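Local coordinates for protein L-talarate/galactarate dehydratase (Salmonella typhimurium, PDB 2PP0) that dehydrates L-talarate and galactarate to 5-keto-4-deoxy-D-glucarate with the help of one magnesium ion per subunit, and also epimerises L-talarate to galactarate, at residues B[334-339]-B[374-379]; B[360-363]-B[368-371]. All coordinates share one frame; numbering follows the deposited sequence.

Contact 1. Residues B[334-339]-B[374-379]; sequences HLHLSA and HGLGFT
His336 reaches out from its helix to the loop at 374-379 and is joined to it by one hydrogen bond, from its NE2 to the carbonyl O of Leu376 at 2.9 Å. The N-H...O angle is 150°, and NE2 stands above the carbonyl plane, about 43° out of it. The torsion that sets CG anti to the carbonyl carbon (chi1 -62°) sends the imidazole toward the loop. The second ring nitrogen, ND1, is hydrogen-bonded to the backbone N of Ala152, a donor, which implies that ND1 accepts while NE2 carries the proton. Histidine suits this buried place because one flat ring can satisfy two backbone groups and is itself fixed in rotation by them.

Van der Waals contact supplements the bond. Ring atom CE1 of His336 comes within 3.4 Å of Gly375 O, and CD2 of His336 lies 4.2 Å from the methyl CD2 of Leu376.

The loop presents its carbonyls through a type II' beta turn from His374 to Gly377, further anchored by Asp141, which accepts from Leu376 N. Gly375 takes its second position with a positive phi, which glycine adopts without strain.

Away from the annotated sites, this contact packs a loop on a helix of the TIM-barrel-type domain. Helix 151-155 covers both partners through Leu151, and helix 331-339, which follows barrel strand 324-325, turns Leu337 toward helix 308-320.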
loop_
_atom_site.group_PDB
_atom_site.type_symbol
_atom_site.label_atom_id
_atom_site.label_comp_id
_atom_site.label_asym_id
_atom_site.label_seq_id
_atom_site.Cartn_x
_atom_site.Cartn_y
_atom_site.Cartn_z
ATOM N N HIS B 334 3.415 16.104 -1.724
ATOM C CA HIS B 334 2.110 15.810 -1.149
ATOM C C HIS B 334 0.913 15.935 -2.092
ATOM O O HIS B 334 -0.161 15.413 -1.791
ATOM C CB HIS B 334 1.883 16.659 0.104
ATOM C CG HIS B 334 2.904 16.429 1.177
ATOM N ND1 HIS B 334 3.302 15.168 1.566
ATOM C CD2 HIS B 334 3.600 17.296 1.950
ATOM C CE1 HIS B 334 4.200 15.268 2.530
ATOM N NE2 HIS B 334 4.398 16.548 2.781
ATOM N N LEU B 335 1.075 16.622 -3.219
ATOM C CA LEU B 335 -0.038 16.741 -4.164
ATOM C C LEU B 335 -0.392 15.342 -4.655
ATOM O O LEU B 335 -1.564 14.977 -4.732
ATOM C CB LEU B 335 0.335 17.616 -5.364
ATOM C CG LEU B 335 -0.687 17.649 -6.516
ATOM C CD1 LEU B 335 -1.979 18.293 -6.060
ATOM C CD2 LEU B 335 -0.115 18.423 -7.692
ATOM N N HIS B 336 0.634 14.559 -4.968
ATOM C CA HIS B 336 0.460 13.197 -5.463
ATOM C C HIS B 336 -0.097 12.264 -4.400
ATOM O O HIS B 336 -0.962 11.437 -4.685
ATOM C CB HIS B 336 1.801 12.648 -5.956
ATOM C CG HIS B 336 2.386 13.422 -7.095
ATOM N ND1 HIS B 336 1.949 13.280 -8.394
ATOM C CD2 HIS B 336 3.343 14.381 -7.122
ATOM C CE1 HIS B 336 2.608 14.119 -9.172
ATOM N NE2 HIS B 336 3.461 14.799 -8.425
ATOM N N LEU B 337 0.411 12.393 -3.176
ATOM C CA LEU B 337 -0.028 11.548 -2.075
ATOM C C LEU B 337 -1.466 11.855 -1.665
ATOM O O LEU B 337 -2.251 10.943 -1.410
ATOM C CB LEU B 337 0.920 11.716 -0.872
ATOM C CG LEU B 337 2.389 11.369 -1.162
ATOM C CD1 LEU B 337 3.258 11.628 0.071
ATOM C CD2 LEU B 337 2.479 9.907 -1.579
ATOM N N SER B 338 -1.816 13.135 -1.598
ATOM C CA SER B 338 -3.171 13.502 -1.214
ATOM C C SER B 338 -4.167 13.102 -2.311
ATOM O O SER B 338 -5.308 12.750 -2.019
ATOM C CB SER B 338 -3.251 15.005 -0.930
ATOM O OG SER B 338 -2.799 15.750 -2.040
ATOM N N ALA B 339 -3.733 13.154 -3.569
ATOM C CA ALA B 339 -4.596 12.765 -4.685
ATOM C C ALA B 339 -5.014 11.304 -4.530
ATOM O O ALA B 339 -6.121 10.910 -4.918
ATOM C CB ALA B 339 -3.854 12.952 -6.014
ATOM N N HIS B 374 5.563 13.145 -15.648
ATOM C CA HIS B 374 5.774 11.874 -14.954
ATOM C C HIS B 374 6.470 12.009 -13.594
ATOM O O HIS B 374 7.124 13.017 -13.314
ATOM C CB HIS B 374 6.569 10.922 -15.853
ATOM C CG HIS B 374 5.919 10.663 -17.177
ATOM N ND1 HIS B 374 6.492 9.866 -18.146
ATOM C CD2 HIS B 374 4.746 11.100 -17.696
ATOM C CE1 HIS B 374 5.701 9.823 -19.204
ATOM N NE2 HIS B 374 4.635 10.564 -18.957
ATOM N N GLY B 375 6.325 10.982 -12.756
ATOM C CA GLY B 375 6.935 11.009 -11.435
ATOM C C GLY B 375 6.420 12.199 -10.650
ATOM O O GLY B 375 5.240 12.530 -10.733
ATOM N N LEU B 376 7.292 12.844 -9.878
ATOM C CA LEU B 376 6.875 14.011 -9.112
ATOM C C LEU B 376 6.491 15.132 -10.071
ATOM O O LEU B 376 5.709 16.013 -9.727
ATOM C CB LEU B 376 8.009 14.478 -8.187
ATOM C CG LEU B 376 8.420 13.470 -7.113
ATOM C CD1 LEU B 376 9.657 13.966 -6.356
ATOM C CD2 LEU B 376 7.246 13.262 -6.166
ATOM N N GLY B 377 7.051 15.092 -11.278
ATOM C CA GLY B 377 6.748 16.110 -12.270
ATOM C C GLY B 377 7.561 17.385 -12.121
ATOM O O GLY B 377 7.102 18.470 -12.480
ATOM N N PHE B 378 8.773 17.259 -11.596
ATOM C CA PHE B 378 9.634 18.421 -11.399
ATOM C C PHE B 378 11.076 18.099 -11.747
ATOM O O PHE B 378 11.530 16.975 -11.543
ATOM C CB PHE B 378 9.578 18.885 -9.934
ATOM C CG PHE B 378 8.261 19.505 -9.529
ATOM C CD1 PHE B 378 7.925 20.794 -9.938
ATOM C CD2 PHE B 378 7.369 18.810 -8.717
ATOM C CE1 PHE B 378 6.724 21.381 -9.543
ATOM C CE2 PHE B 378 6.162 19.389 -8.314
ATOM C CZ PHE B 378 5.840 20.677 -8.728
ATOM N N THR B 379 11.791 19.085 -12.284
ATOM C CA THR B 379 13.205 18.914 -12.605
ATOM C C THR B 379 13.950 20.011 -11.848
ATOM O O THR B 379 13.441 21.120 -11.697
ATOM C CB THR B 379 13.495 19.053 -14.117
ATOM O OG1 THR B 379 13.121 20.362 -14.559
ATOM C CG2 THR B 379 12.723 18.004 -14.906
#

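Contact 2. Residues B[360-363]-B[368-371]; sequences QLEL and MWIS
Met368 lays its thioether across Leu361 and Leu363, its side chain crossing each of theirs at about a right angle. SD does most of the touching, 3.8 Å from Leu361 CB and 3.7 Å from Leu363 CB, while CG meets the CD1 methyl of Leu361. Bends at chi2 and chi3 fold the chain back over segment 360-363. An unbranched, flexible methionine can follow such a path between two leucines, and its sulfur also comes within 3.4 Å of the carbonyl O of Glu362.

Glu362 and Trp369 behave differently: their side chains lie side by side and point the same way. With CG anti to its backbone N (chi1 -175°), Glu362 extends until OE2 rests over one face of the indole, 4.1 Å from Trp369 CD1, the carboxylate and ring planes 24° apart. Arg364 joins them, forming a salt bridge to OE2 of Glu362 and a cation-pi contact with Trp369. The long glutamate chain can reach both, and the broad indole offers a pi surface to the cation. Thr18 of the second subunit also packs on Glu362.

Between the backbones, Trp369 N donates to Glu362 O at 2.9 Å in a nearly straight bond (170°). Where the chains part, a water takes the N-H of Glu362 and donates to the carbonyl O of Trp369, bridging the two.

Leu363 and Met368 form a non-hydrogen-bonded pair. Strand 367-369 also runs antiparallel to strand 161-166, leaving 362-364 outermost: a short antiparallel beta hairpin at the edge of a mixed sheet.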
loop_
_atom_site.group_PDB
_atom_site.type_symbol
_atom_site.label_atom_id
_atom_site.label_comp_id
_atom_site.label_asym_id
_atom_site.label_seq_id
_atom_site.Cartn_x
_atom_site.Cartn_y
_atom_site.Cartn_z
ATOM N N GLN B 360 6.163 24.670 -12.521
ATOM C CA GLN B 360 5.304 25.205 -11.472
ATOM C C GLN B 360 3.936 24.528 -11.557
ATOM O O GLN B 360 3.493 24.159 -12.644
ATOM C CB GLN B 360 5.135 26.720 -11.638
ATOM C CG GLN B 360 6.438 27.524 -11.621
ATOM C CD GLN B 360 7.266 27.292 -10.364
ATOM O OE1 GLN B 360 6.740 27.306 -9.247
ATOM N NE2 GLN B 360 8.570 27.090 -10.540
ATOM N N LEU B 361 3.273 24.365 -10.415
ATOM C CA LEU B 361 1.955 23.734 -10.375
ATOM C C LEU B 361 0.835 24.708 -10.726
ATOM O O LEU B 361 0.920 25.906 -10.452
ATOM C CB LEU B 361 1.687 23.136 -8.991
ATOM C CG LEU B 361 2.497 21.896 -8.611
ATOM C CD1 LEU B 361 2.248 21.552 -7.149
ATOM C CD2 LEU B 361 2.115 20.735 -9.516
ATOM N N GLU B 362 -0.225 24.178 -11.323
ATOM C CA GLU B 362 -1.364 24.987 -11.730
ATOM C C GLU B 362 -2.402 25.129 -10.622
ATOM O O GLU B 362 -2.971 24.138 -10.167
ATOM C CB GLU B 362 -2.019 24.360 -12.965
ATOM C CG GLU B 362 -3.160 25.173 -13.568
ATOM C CD GLU B 362 -3.938 24.393 -14.624
ATOM O OE1 GLU B 362 -3.299 23.778 -15.503
ATOM O OE2 GLU B 362 -5.188 24.395 -14.578
ATOM N N LEU B 363 -2.639 26.365 -10.191
ATOM C CA LEU B 363 -3.635 26.651 -9.165
ATOM C C LEU B 363 -4.835 27.272 -9.871
ATOM O O LEU B 363 -4.725 28.339 -10.476
ATOM C CB LEU B 363 -3.087 27.633 -8.122
ATOM C CG LEU B 363 -4.075 28.063 -7.025
ATOM C CD1 LEU B 363 -4.519 26.844 -6.216
ATOM C CD2 LEU B 363 -3.414 29.094 -6.103
ATOM N N MET B 368 -5.294 22.658 -6.670
ATOM C CA MET B 368 -4.003 22.521 -7.332
ATOM C C MET B 368 -4.154 21.302 -8.243
ATOM O O MET B 368 -4.586 20.233 -7.803
ATOM C CB MET B 368 -2.879 22.316 -6.303
ATOM C CG MET B 368 -1.486 22.751 -6.781
ATOM S SD MET B 368 -1.332 24.530 -7.214
ATOM C CE MET B 368 -0.723 25.216 -5.666
ATOM N N TRP B 369 -3.816 21.469 -9.519
ATOM C CA TRP B 369 -3.963 20.391 -10.485
ATOM C C TRP B 369 -2.726 19.557 -10.738
ATOM O O TRP B 369 -1.611 20.072 -10.776
ATOM C CB TRP B 369 -4.470 20.955 -11.815
ATOM C CG TRP B 369 -5.880 21.409 -11.731
ATOM C CD1 TRP B 369 -6.349 22.525 -11.100
ATOM C CD2 TRP B 369 -7.028 20.711 -12.219
ATOM N NE1 TRP B 369 -7.720 22.560 -11.160
ATOM C CE2 TRP B 369 -8.163 21.457 -11.842
ATOM C CE3 TRP B 369 -7.208 19.521 -12.937
ATOM C CZ2 TRP B 369 -9.461 21.055 -12.158
ATOM C CZ3 TRP B 369 -8.502 19.120 -13.253
ATOM C CH2 TRP B 369 -9.611 19.887 -12.863
ATOM N N ILE B 370 -2.938 18.254 -10.909
ATOM C CA ILE B 370 -1.847 17.330 -11.190
ATOM C C ILE B 370 -1.576 17.428 -12.686
ATOM O O ILE B 370 -2.486 17.236 -13.500
ATOM C CB ILE B 370 -2.247 15.877 -10.856
ATOM C CG1 ILE B 370 -2.627 15.761 -9.376
ATOM C CG2 ILE B 370 -1.102 14.933 -11.186
ATOM C CD1 ILE B 370 -3.122 14.380 -8.990
ATOM N N SER B 371 -0.336 17.732 -13.051
ATOM C CA SER B 371 0.015 17.853 -14.460
ATOM C C SER B 371 0.263 16.474 -15.057
ATOM O O SER B 371 0.262 15.464 -14.348
ATOM C CB SER B 371 1.262 18.725 -14.636
ATOM O OG SER B 371 2.439 18.025 -14.276
HETATM O O HOH W 1 -0.241 21.670 -12.691
#

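Contacts 1 and 2 have centres about 10 Å apart, and both fall in the enolase C-terminal domain-like region of the chain. Contact 2 is nested within contact 1: the chain passes from helix 331-339 through the hairpin of strands 362-364 and 367-369, then returns to the helix in loop 374-379. The two meet directly through apolar side chains. Ala339 CB lies 3.4 Å from Ile370 CD1, Leu335 CD2 is 3.7 Å from Leu361 CD2, and Phe378 CZ is 3.6 Å from Leu361 CG. Helix 331-339 thus packs against the hairpin as well as the loop, linking the buried contact 1 to contact 2 at the subunit interface.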